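Local coordinates for sister chromatid cohesion protein (Chaetomium thermophilum, PDB 5T8V) that probably loads cohesin onto chromatin, and is represented here by the helical, HEAT-repeat C-terminal part of a longer chain, at residues R669-G674 against G704-A709; P1044-V1048 against Y1114-A1120; S1371-L1375 against A1445-L1449. All blocks are in the same frame, centred on the assembly; numbering follows the deposited sequence.

The three contacts lie in series along one chain that is mostly helical and built largely of HEAT repeats. Interaction 1 comes first, pairing helices 666-682 and 703-719 near the centre of the chain. Interaction 2 follows and joins the loop between helices 1026-1042 and 1050-1062 to the start of helix 1115-1133. Interaction 3 comes last, between helices 1364-1387 and 1439-1452. They share no helix and do not touch. The centre of interaction 1 is 52 Å from that of each other contact, and the centres of interactions 2 and 3 are 58 Å apart. Each is thus a local packing contact at a separate place in an extended, curved solenoid.

Interaction 1 (R669-G674 against G704-A709); sequences RDSALG and GVRKRA
Asp670 OD1 accepts a hydrogen bond from Arg708 NH1 at 2.9 Å, and the pair is also a salt bridge. The N-H points at the oxygen with an angle of 149°, so the bond is moderately bent. The acceptor lies near the guanidinium plane. NH1 in turn meets the anti side of OD1 and stands clear of the carboxylate plane, and the two flat groups are turned steeply against each other.

Arg708 reaches this far because its chain is extended. CG is anti to the backbone N, chi1 179°, and the chain stays straight as far as NE. The side chain sits as a knob in the hole formed by Asp670, Ser671, Leu673 and Gly674. One face of its guanidinium looks onto Asp670 O and Gly674 N. Gly674 has no side chain, and NH2 lies beside its CA.

Next to the charged pair the contact is largely apolar. Leu673 CD1 touches Arg708 CG at 3.6 Å, so the aliphatic part of the arginine lies along the leucine. The same methyl meets Val705 CG2 at 3.8 Å and Ala709 CB at 3.7 Å. Val705 CG2 also lies 4.1 Å from Arg669 CB. The other carboxylate oxygen, Asp670 OD2, lies beside Val705 CA at 3.6 Å.

The guanidinium of Arg669 is used elsewhere: it bonds to Asp663 O and makes a salt bridge with Asp700. Helices 666-682 and 703-719 run in nearly the same direction here, 13° apart, with axes 9.2 Å from each other. This is side-by-side, near-parallel packing of helices in the HEAT-repeat solenoid. Beyond this contact, Arg706 forms a salt bridge with Asp739 and Lys707 packs on helix 742-755, which continues the array.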
ATOM      1  N   ARG A 669      -0.880  -1.547   6.011  1.00 63.34           N
ATOM      2  CA  ARG A 669      -1.508  -2.859   5.921  1.00 60.60           C
ATOM      3  C   ARG A 669      -2.946  -2.737   5.435  1.00 59.58           C
ATOM      4  O   ARG A 669      -3.409  -3.548   4.620  1.00 59.12           O
ATOM      5  CB  ARG A 669      -1.455  -3.558   7.281  1.00 60.26           C
ATOM      6  CG  ARG A 669      -0.049  -3.679   7.867  1.00 59.49           C
ATOM      7  CD  ARG A 669      -0.046  -4.478   9.167  1.00 60.66           C
ATOM      8  NE  ARG A 669      -0.734  -3.781  10.256  1.00 64.38           N
ATOM      9  CZ  ARG A 669      -0.137  -3.160  11.273  1.00 67.72           C
ATOM     10  NH1 ARG A 669       1.186  -3.133  11.381  1.00 68.05           N
ATOM     11  NH2 ARG A 669      -0.874  -2.561  12.199  1.00 70.68           N
ATOM     12  N   ASP A 670      -3.663  -1.716   5.915  1.00 47.95           N
ATOM     13  CA  ASP A 670      -5.044  -1.506   5.493  1.00 47.95           C
ATOM     14  C   ASP A 670      -5.150  -1.409   3.975  1.00 46.53           C
ATOM     15  O   ASP A 670      -6.046  -2.008   3.370  1.00 44.99           O
ATOM     16  CB  ASP A 670      -5.602  -0.244   6.151  1.00 49.68           C
ATOM     17  CG  ASP A 670      -7.111  -0.153   6.054  1.00 50.64           C
ATOM     18  OD1 ASP A 670      -7.617   0.221   4.976  1.00 50.73           O
ATOM     19  OD2 ASP A 670      -7.790  -0.446   7.061  1.00 51.63           O
ATOM     20  N   SER A 671      -4.248  -0.654   3.341  1.00 50.87           N
ATOM     21  CA  SER A 671      -4.250  -0.566   1.884  1.00 48.94           C
ATOM     22  C   SER A 671      -3.685  -1.834   1.250  1.00 47.84           C
ATOM     23  O   SER A 671      -4.150  -2.266   0.184  1.00 47.57           O
ATOM     24  CB  SER A 671      -3.452   0.657   1.436  1.00 48.41           C
ATOM     25  OG  SER A 671      -4.051   1.853   1.902  1.00 49.21           O
ATOM     26  N   ALA A 672      -2.685  -2.443   1.894  1.00 36.17           N
ATOM     27  CA  ALA A 672      -2.161  -3.716   1.418  1.00 35.09           C
ATOM     28  C   ALA A 672      -3.277  -4.725   1.208  1.00 35.50           C
ATOM     29  O   ALA A 672      -3.202  -5.558   0.295  1.00 34.51           O
ATOM     30  CB  ALA A 672      -1.132  -4.263   2.407  1.00 35.66           C
ATOM     31  N   LEU A 673      -4.322  -4.671   2.039  1.00 47.86           N
ATOM     32  CA  LEU A 673      -5.490  -5.512   1.796  1.00 49.11           C
ATOM     33  C   LEU A 673      -6.140  -5.172   0.461  1.00 50.20           C
ATOM     34  O   LEU A 673      -6.535  -6.070  -0.293  1.00 49.94           O
ATOM     35  CB  LEU A 673      -6.496  -5.362   2.937  1.00 50.47           C
ATOM     36  CG  LEU A 673      -6.016  -5.828   4.312  1.00 49.50           C
ATOM     37  CD1 LEU A 673      -7.088  -5.580   5.358  1.00 50.45           C
ATOM     38  CD2 LEU A 673      -5.632  -7.294   4.285  1.00 47.18           C
ATOM     39  N   GLY A 674      -6.266  -3.880   0.152  1.00 60.74           N
ATOM     40  CA  GLY A 674      -6.803  -3.494  -1.142  1.00 60.42           C
ATOM     41  C   GLY A 674      -5.998  -4.071  -2.290  1.00 57.36           C
ATOM     42  O   GLY A 674      -6.555  -4.625  -3.244  1.00 58.24           O
ATOM     43  N   GLY A 704      -9.417  -1.321  12.459  1.00 54.44           N
ATOM     44  CA  GLY A 704     -10.005  -1.102  11.151  1.00 52.44           C
ATOM     45  C   GLY A 704      -9.469  -2.071  10.117  1.00 48.85           C
ATOM     46  O   GLY A 704     -10.216  -2.593   9.281  1.00 47.40           O
ATOM     47  N   VAL A 705      -8.159  -2.319  10.171  1.00 59.91           N
ATOM     48  CA  VAL A 705      -7.544  -3.269   9.251  1.00 57.66           C
ATOM     49  C   VAL A 705      -8.135  -4.658   9.450  1.00 56.26           C
ATOM     50  O   VAL A 705      -8.293  -5.418   8.487  1.00 56.62           O
ATOM     51  CB  VAL A 705      -6.011  -3.263   9.427  1.00 59.03           C
ATOM     52  CG1 VAL A 705      -5.620  -3.706  10.828  1.00 61.48           C
ATOM     53  CG2 VAL A 705      -5.348  -4.141   8.380  1.00 57.85           C
ATOM     54  N   ARG A 706      -8.472  -5.014  10.691  1.00 67.94           N
ATOM     55  CA  ARG A 706      -9.129  -6.293  10.939  1.00 67.49           C
ATOM     56  C   ARG A 706     -10.488  -6.344  10.251  1.00 65.98           C
ATOM     57  O   ARG A 706     -10.806  -7.305   9.541  1.00 64.45           O
ATOM     58  CB  ARG A 706      -9.278  -6.526  12.443  1.00 70.33           C
ATOM     59  CG  ARG A 706      -7.976  -6.865  13.153  1.00 71.88           C
ATOM     60  CD  ARG A 706      -8.197  -7.146  14.634  1.00 75.00           C
ATOM     61  NE  ARG A 706      -8.545  -5.941  15.382  1.00 79.26           N
ATOM     62  CZ  ARG A 706      -8.685  -5.892  16.704  1.00 81.15           C
ATOM     63  NH1 ARG A 706      -8.503  -6.982  17.439  1.00 81.10           N
ATOM     64  NH2 ARG A 706      -9.003  -4.749  17.294  1.00 83.68           N
ATOM     65  N   LYS A 707     -11.302  -5.304  10.448  1.00 57.35           N
ATOM     66  CA  LYS A 707     -12.620  -5.252   9.822  1.00 56.21           C
ATOM     67  C   LYS A 707     -12.509  -5.392   8.308  1.00 52.94           C
ATOM     68  O   LYS A 707     -13.240  -6.177   7.688  1.00 51.59           O
ATOM     69  CB  LYS A 707     -13.321  -3.946  10.204  1.00 59.22           C
ATOM     70  CG  LYS A 707     -13.563  -3.803  11.706  1.00 61.99           C
ATOM     71  CD  LYS A 707     -13.822  -2.360  12.125  1.00 65.40           C
ATOM     72  CE  LYS A 707     -15.238  -1.908  11.797  1.00 66.77           C
ATOM     73  NZ  LYS A 707     -15.541  -0.573  12.387  1.00 69.86           N
ATOM     74  N   ARG A 708     -11.587  -4.648   7.694  1.00 52.09           N
ATOM     75  CA  ARG A 708     -11.396  -4.756   6.252  1.00 50.37           C
ATOM     76  C   ARG A 708     -10.998  -6.174   5.859  1.00 48.14           C
ATOM     77  O   ARG A 708     -11.552  -6.754   4.915  1.00 47.28           O
ATOM     78  CB  ARG A 708     -10.340  -3.752   5.788  1.00 50.41           C
ATOM     79  CG  ARG A 708     -10.051  -3.820   4.298  1.00 49.68           C
ATOM     80  CD  ARG A 708      -9.318  -2.584   3.809  1.00 49.62           C
ATOM     81  NE  ARG A 708      -9.212  -2.562   2.352  1.00 47.98           N
ATOM     82  CZ  ARG A 708      -8.786  -1.520   1.645  1.00 47.35           C
ATOM     83  NH1 ARG A 708      -8.423  -0.400   2.255  1.00 48.19           N
ATOM     84  NH2 ARG A 708      -8.729  -1.598   0.322  1.00 45.97           N
ATOM     85  N   ALA A 709     -10.038  -6.754   6.583  1.00 40.00           N
ATOM     86  CA  ALA A 709      -9.557  -8.089   6.250  1.00 38.44           C
ATOM     87  C   ALA A 709     -10.668  -9.129   6.333  1.00 39.12           C
ATOM     88  O   ALA A 709     -10.686 -10.080   5.544  1.00 37.82           O
ATOM     89  CB  ALA A 709      -8.401  -8.476   7.172  1.00 38.21           C
TER

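Interaction 2 (P1044-V1048 against Y1114-A1120); sequences PRNYV and YDDVASA
Tyr1114, at the N-cap position of helix 1115-1133, turns one face of its ring to Pro1044. Pro1044 CG stands 3.7 Å from the ring centroid and only 8° off the normal, a CH-pi contact over the middle of the face. Pro1044 CD touches Tyr1114 CZ at 3.7 Å. Arg1045 comes to the same ring from another direction, with its CG at the edge, near the ring plane. Two residues on, Asp1116 OD1 lies 4.5 Å from Arg1045 NH1, too far for a salt bridge, though the opposite charges probably attract weakly.

The contact sets a loop between two helices of the HEAT-repeat solenoid against the N-terminal end of a later helix. Helix 1065-1086 lies alongside, and its Phe1078 packs on Pro1044, Tyr1047 and Ala1118.

Val1117 follows, and its two methyls have different partners. CG1, anti to the backbone N at chi1 168°, faces Pro1044 O and meets Val1048 CG1 at 3.8 Å. CG2 instead approaches the guanidinium of Arg1045, close to NH1. Nearly one turn further, Ala1120 CB touches Val1048 CG1 at 3.8 Å.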
ATOM      1  N   PRO A1044     -22.675 -25.071  49.757  1.00 47.20           N
ATOM      2  CA  PRO A1044     -21.619 -24.248  50.370  1.00 47.77           C
ATOM      3  C   PRO A1044     -21.643 -24.221  51.887  1.00 49.43           C
ATOM      4  O   PRO A1044     -20.601 -23.947  52.496  1.00 48.75           O
ATOM      5  CB  PRO A1044     -21.879 -22.853  49.784  1.00 47.91           C
ATOM      6  CG  PRO A1044     -22.627 -23.104  48.519  1.00 47.20           C
ATOM      7  CD  PRO A1044     -23.473 -24.306  48.784  1.00 47.39           C
ATOM      8  N   ARG A1045     -22.784 -24.487  52.526  1.00 60.32           N
ATOM      9  CA  ARG A1045     -22.831 -24.429  53.983  1.00 62.83           C
ATOM     10  C   ARG A1045     -21.887 -25.434  54.629  1.00 61.32           C
ATOM     11  O   ARG A1045     -21.513 -25.256  55.793  1.00 62.40           O
ATOM     12  CB  ARG A1045     -24.259 -24.654  54.477  1.00 66.71           C
ATOM     13  CG  ARG A1045     -25.184 -23.472  54.215  1.00 70.48           C
ATOM     14  CD  ARG A1045     -26.095 -23.183  55.399  1.00 74.99           C
ATOM     15  NE  ARG A1045     -25.340 -22.904  56.620  1.00 78.57           N
ATOM     16  CZ  ARG A1045     -24.786 -21.731  56.916  1.00 78.92           C
ATOM     17  NH1 ARG A1045     -24.885 -20.706  56.080  1.00 78.31           N
ATOM     18  NH2 ARG A1045     -24.122 -21.583  58.056  1.00 79.30           N
ATOM     19  N   ASN A1046     -21.487 -26.482  53.905  1.00 46.84           N
ATOM     20  CA  ASN A1046     -20.516 -27.424  54.444  1.00 45.69           C
ATOM     21  C   ASN A1046     -19.118 -26.826  54.527  1.00 44.13           C
ATOM     22  O   ASN A1046     -18.309 -27.291  55.334  1.00 44.19           O
ATOM     23  CB  ASN A1046     -20.484 -28.696  53.594  1.00 44.90           C
ATOM     24  CG  ASN A1046     -21.671 -29.602  53.859  1.00 46.82           C
ATOM     25  OD1 ASN A1046     -22.478 -29.866  52.967  1.00 47.15           O
ATOM     26  ND2 ASN A1046     -21.781 -30.087  55.091  1.00 48.14           N
ATOM     27  N   TYR A1047     -18.821 -25.806  53.717  1.00 47.02           N
ATOM     28  CA  TYR A1047     -17.503 -25.179  53.750  1.00 46.60           C
ATOM     29  C   TYR A1047     -17.134 -24.712  55.152  1.00 48.75           C
ATOM     30  O   TYR A1047     -15.998 -24.905  55.601  1.00 48.48           O
ATOM     31  CB  TYR A1047     -17.459 -23.990  52.788  1.00 45.31           C
ATOM     32  CG  TYR A1047     -17.155 -24.324  51.344  1.00 43.28           C
ATOM     33  CD1 TYR A1047     -15.934 -24.876  50.978  1.00 41.63           C
ATOM     34  CD2 TYR A1047     -18.076 -24.055  50.342  1.00 43.23           C
ATOM     35  CE1 TYR A1047     -15.648 -25.170  49.658  1.00 40.10           C
ATOM     36  CE2 TYR A1047     -17.800 -24.344  49.018  1.00 41.90           C
ATOM     37  CZ  TYR A1047     -16.585 -24.899  48.682  1.00 40.41           C
ATOM     38  OH  TYR A1047     -16.310 -25.187  47.366  1.00 39.28           O
ATOM     39  N   VAL A1048     -18.079 -24.089  55.859  1.00 45.31           N
ATOM     40  CA  VAL A1048     -17.788 -23.432  57.132  1.00 47.00           C
ATOM     41  C   VAL A1048     -17.978 -24.399  58.294  1.00 48.41           C
ATOM     42  O   VAL A1048     -18.251 -23.977  59.424  1.00 50.53           O
ATOM     43  CB  VAL A1048     -18.664 -22.179  57.324  1.00 48.67           C
ATOM     44  CG1 VAL A1048     -18.364 -21.155  56.248  1.00 47.44           C
ATOM     45  CG2 VAL A1048     -20.147 -22.545  57.322  1.00 50.05           C
ATOM     46  N   TYR A1114     -25.574 -17.501  50.282  1.00 63.10           N
ATOM     47  CA  TYR A1114     -24.298 -17.932  50.844  1.00 59.44           C
ATOM     48  C   TYR A1114     -23.277 -16.797  50.876  1.00 58.13           C
ATOM     49  O   TYR A1114     -22.106 -16.988  50.542  1.00 54.52           O
ATOM     50  CB  TYR A1114     -23.739 -19.116  50.059  1.00 58.21           C
ATOM     51  CG  TYR A1114     -24.710 -20.266  49.912  1.00 58.21           C
ATOM     52  CD1 TYR A1114     -24.986 -21.107  50.982  1.00 58.40           C
ATOM     53  CD2 TYR A1114     -25.345 -20.514  48.703  1.00 58.25           C
ATOM     54  CE1 TYR A1114     -25.872 -22.159  50.854  1.00 59.31           C
ATOM     55  CE2 TYR A1114     -26.233 -21.566  48.565  1.00 59.23           C
ATOM     56  CZ  TYR A1114     -26.493 -22.385  49.643  1.00 60.87           C
ATOM     57  OH  TYR A1114     -27.374 -23.435  49.515  1.00 63.97           O
ATOM     58  N   ASP A1115     -23.706 -15.604  51.287  1.00 88.60           N
ATOM     59  CA  ASP A1115     -22.787 -14.474  51.374  1.00 88.77           C
ATOM     60  C   ASP A1115     -21.836 -14.633  52.556  1.00 87.03           C
ATOM     61  O   ASP A1115     -20.609 -14.607  52.396  1.00 85.30           O
ATOM     62  CB  ASP A1115     -23.576 -13.167  51.487  1.00 93.34           C
ATOM     63  CG  ASP A1115     -24.530 -12.958  50.326  1.00 96.35           C
ATOM     64  OD1 ASP A1115     -24.205 -13.392  49.201  1.00 96.02           O
ATOM     65  OD2 ASP A1115     -25.605 -12.357  50.540  1.00 98.67           O
ATOM     66  N   ASP A1116     -22.390 -14.806  53.759  1.00 89.24           N
ATOM     67  CA  ASP A1116     -21.558 -14.894  54.955  1.00 88.24           C
ATOM     68  C   ASP A1116     -20.655 -16.122  54.926  1.00 84.67           C
ATOM     69  O   ASP A1116     -19.565 -16.104  55.508  1.00 84.77           O
ATOM     70  CB  ASP A1116     -22.441 -14.904  56.204  1.00 90.73           C
ATOM     71  CG  ASP A1116     -23.516 -15.972  56.153  1.00 91.49           C
ATOM     72  OD1 ASP A1116     -23.851 -16.428  55.040  1.00 90.48           O
ATOM     73  OD2 ASP A1116     -24.031 -16.348  57.227  1.00 93.49           O
ATOM     74  N   VAL A1117     -21.090 -17.196  54.263  1.00 70.31           N
ATOM     75  CA  VAL A1117     -20.226 -18.359  54.063  1.00 68.46           C
ATOM     76  C   VAL A1117     -19.022 -17.971  53.212  1.00 66.86           C
ATOM     77  O   VAL A1117     -17.858 -18.147  53.608  1.00 67.04           O
ATOM     78  CB  VAL A1117     -21.025 -19.506  53.417  1.00 67.94           C
ATOM     79  CG1 VAL A1117     -20.108 -20.629  52.934  1.00 65.61           C
ATOM     80  CG2 VAL A1117     -22.063 -20.045  54.398  1.00 69.66           C
ATOM     81  N   ALA A1118     -19.299 -17.434  52.020  1.00 52.14           N
ATOM     82  CA  ALA A1118     -18.241 -17.001  51.116  1.00 50.20           C
ATOM     83  C   ALA A1118     -17.246 -16.094  51.825  1.00 49.70           C
ATOM     84  O   ALA A1118     -16.030 -16.248  51.665  1.00 48.74           O
ATOM     85  CB  ALA A1118     -18.852 -16.286  49.909  1.00 50.33           C
ATOM     86  N   SER A1119     -17.741 -15.143  52.620  1.00 56.99           N
ATOM     87  CA  SER A1119     -16.836 -14.240  53.323  1.00 57.18           C
ATOM     88  C   SER A1119     -16.037 -14.974  54.391  1.00 56.12           C
ATOM     89  O   SER A1119     -14.828 -14.757  54.528  1.00 56.75           O
ATOM     90  CB  SER A1119     -17.621 -13.087  53.944  1.00 59.93           C
ATOM     91  OG  SER A1119     -16.745 -12.214  54.634  1.00 61.50           O
ATOM     92  N   ALA A1120     -16.695 -15.838  55.165  1.00 50.57           N
ATOM     93  CA  ALA A1120     -15.997 -16.617  56.183  1.00 50.07           C
ATOM     94  C   ALA A1120     -14.784 -17.327  55.591  1.00 49.68           C
ATOM     95  O   ALA A1120     -13.634 -17.069  55.978  1.00 51.23           O
ATOM     96  CB  ALA A1120     -16.962 -17.626  56.812  1.00 49.38           C
TER

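Interaction 3 (S1371-L1375 against A1445-L1449); sequences SMILL and ACKDL
Leu1375 and Leu1449 meet where two helices of the solenoid pack near the C-terminal end of the chain. The segments lie on helices 1364-1387 and 1439-1452. Their axes approach to 9.2 Å and cross at 49°. This is ordinary helix-to-helix packing, carried by small and branched side chains.

Apolar contacts come first. Leu1375 points across the interface and divides its branches. Its CD1 rests on Leu1449 CB at 3.8 Å and also comes near the backbone oxygen of Ala1445. Its CD2 lies against Asp1448 CB at 3.5 Å, so the aspartate joins the contact through its methylene. Cut back to an alanine here, the side chain would lose CG and both methyls, which would probably leave a gap beside Leu1449 CB and Asp1448 CB. Leu1449 reaches back between the side chains of the first helix. With CG anti to its own backbone N, chi1 -175°, it carries CD2 to Leu1374 CB at 3.9 Å. Leu1449 CB and CG, meanwhile, pack on Ser1371. Leu1449 also touches Val1312 and Ala1313 of helix 1291-1319, so this buried leucine sits where its own helix meets two others.

Polar atoms take part by packing alone. The backbones come nearest at Ser1371 and Cys1446, whose CA atoms are 5.8 Å apart. The small serine suits this close approach. Its hydroxyl is satisfied within its own helix by a hydrogen bond with Leu1367 O, one turn earlier. What it offers the second helix is therefore van der Waals contact. Ile1316 of helix 1291-1319 touches both Ser1371 and Cys1446. Ser1371 OG touches Cys1446 CA and Leu1449 CB, each at 3.7 Å, and lies 4.0 Å from Cys1446 SG.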
ATOM      1  N   SER A1371      28.021   6.053  44.830  1.00 60.79           N
ATOM      2  CA  SER A1371      28.229   6.782  43.582  1.00 60.49           C
ATOM      3  C   SER A1371      27.394   6.198  42.447  1.00 59.14           C
ATOM      4  O   SER A1371      26.613   6.911  41.806  1.00 58.54           O
ATOM      5  CB  SER A1371      29.715   6.770  43.215  1.00 63.49           C
ATOM      6  OG  SER A1371      30.502   7.377  44.225  1.00 64.03           O
ATOM      7  N   MET A1372      27.558   4.901  42.177  1.00 74.01           N
ATOM      8  CA  MET A1372      26.879   4.246  41.061  1.00 75.05           C
ATOM      9  C   MET A1372      25.428   4.690  40.939  1.00 72.18           C
ATOM     10  O   MET A1372      24.939   4.947  39.835  1.00 72.50           O
ATOM     11  CB  MET A1372      26.933   2.727  41.220  1.00 77.77           C
ATOM     12  CG  MET A1372      28.277   2.106  40.895  1.00 82.82           C
ATOM     13  SD  MET A1372      28.192   0.304  40.906  1.00 84.77           S
ATOM     14  CE  MET A1372      27.721   0.004  42.602  1.00 83.70           C
ATOM     15  N   ILE A1373      24.732   4.777  42.073  1.00 55.76           N
ATOM     16  CA  ILE A1373      23.349   5.244  42.061  1.00 53.38           C
ATOM     17  C   ILE A1373      23.263   6.612  41.397  1.00 52.58           C
ATOM     18  O   ILE A1373      22.501   6.814  40.445  1.00 51.65           O
ATOM     19  CB  ILE A1373      22.782   5.272  43.492  1.00 52.43           C
ATOM     20  CG1 ILE A1373      22.792   3.861  44.091  1.00 53.89           C
ATOM     21  CG2 ILE A1373      21.364   5.849  43.497  1.00 51.19           C
ATOM     22  CD1 ILE A1373      22.388   3.798  45.555  1.00 53.79           C
ATOM     23  N   LEU A1374      24.061   7.570  41.878  1.00 53.17           N
ATOM     24  CA  LEU A1374      23.974   8.933  41.363  1.00 52.64           C
ATOM     25  C   LEU A1374      24.396   9.009  39.900  1.00 53.62           C
ATOM     26  O   LEU A1374      23.746   9.689  39.099  1.00 52.85           O
ATOM     27  CB  LEU A1374      24.826   9.875  42.210  1.00 53.47           C
ATOM     28  CG  LEU A1374      24.397  10.032  43.669  1.00 52.69           C
ATOM     29  CD1 LEU A1374      25.322   9.248  44.563  1.00 54.24           C
ATOM     30  CD2 LEU A1374      24.370  11.491  44.073  1.00 52.44           C
ATOM     31  N   LEU A1375      25.485   8.328  39.532  1.00 64.93           N
ATOM     32  CA  LEU A1375      25.917   8.346  38.137  1.00 66.21           C
ATOM     33  C   LEU A1375      24.844   7.770  37.222  1.00 66.23           C
ATOM     34  O   LEU A1375      24.646   8.256  36.103  1.00 66.02           O
ATOM     35  CB  LEU A1375      27.228   7.577  37.974  1.00 67.51           C
ATOM     36  CG  LEU A1375      28.485   8.270  38.504  1.00 69.01           C
ATOM     37  CD1 LEU A1375      28.969   7.607  39.770  1.00 69.67           C
ATOM     38  CD2 LEU A1375      29.584   8.279  37.459  1.00 70.74           C
ATOM     39  N   ALA A1445      34.678   5.145  39.611  1.00 81.48           N
ATOM     40  CA  ALA A1445      33.294   5.526  39.867  1.00 78.67           C
ATOM     41  C   ALA A1445      33.231   6.706  40.829  1.00 76.80           C
ATOM     42  O   ALA A1445      32.617   7.738  40.528  1.00 75.74           O
ATOM     43  CB  ALA A1445      32.516   4.333  40.419  1.00 78.03           C
ATOM     44  N   CYS A1446      33.873   6.572  41.992  1.00 81.12           N
ATOM     45  CA  CYS A1446      33.917   7.676  42.946  1.00 80.93           C
ATOM     46  C   CYS A1446      34.495   8.930  42.304  1.00 81.56           C
ATOM     47  O   CYS A1446      34.011  10.040  42.551  1.00 81.06           O
ATOM     48  CB  CYS A1446      34.739   7.276  44.171  1.00 81.75           C
ATOM     49  SG  CYS A1446      34.090   5.852  45.065  1.00 81.58           S
ATOM     50  N   LYS A1447      35.526   8.773  41.474  1.00 74.69           N
ATOM     51  CA  LYS A1447      36.114   9.922  40.793  1.00 75.81           C
ATOM     52  C   LYS A1447      35.099  10.589  39.872  1.00 73.52           C
ATOM     53  O   LYS A1447      34.865  11.801  39.956  1.00 72.61           O
ATOM     54  CB  LYS A1447      37.345   9.476  40.002  1.00 79.37           C
ATOM     55  CG  LYS A1447      38.114  10.607  39.340  1.00 81.17           C
ATOM     56  CD  LYS A1447      38.915  10.094  38.158  1.00 84.14           C
ATOM     57  CE  LYS A1447      39.762  11.189  37.538  1.00 86.38           C
ATOM     58  NZ  LYS A1447      40.417  10.736  36.282  1.00 89.27           N
ATOM     59  N   ASP A1448      34.490   9.805  38.977  1.00 91.43           N
ATOM     60  CA  ASP A1448      33.486  10.346  38.067  1.00 90.54           C
ATOM     61  C   ASP A1448      32.342  11.006  38.823  1.00 86.09           C
ATOM     62  O   ASP A1448      31.672  11.893  38.281  1.00 84.62           O
ATOM     63  CB  ASP A1448      32.949   9.237  37.160  1.00 90.78           C
ATOM     64  CG  ASP A1448      33.993   8.714  36.194  1.00 94.63           C
ATOM     65  OD1 ASP A1448      34.894   9.490  35.808  1.00 97.43           O
ATOM     66  OD2 ASP A1448      33.912   7.525  35.818  1.00 94.64           O
ATOM     67  N   LEU A1449      32.091  10.584  40.065  1.00 82.04           N
ATOM     68  CA  LEU A1449      31.060  11.235  40.864  1.00 79.92           C
ATOM     69  C   LEU A1449      31.558  12.555  41.443  1.00 81.08           C
ATOM     70  O   LEU A1449      30.816  13.542  41.472  1.00 79.45           O
ATOM     71  CB  LEU A1449      30.594  10.297  41.980  1.00 77.99           C
ATOM     72  CG  LEU A1449      29.420  10.729  42.869  1.00 74.52           C
ATOM     73  CD1 LEU A1449      29.914  11.507  44.077  1.00 74.46           C
ATOM     74  CD2 LEU A1449      28.381  11.543  42.097  1.00 72.86           C
TER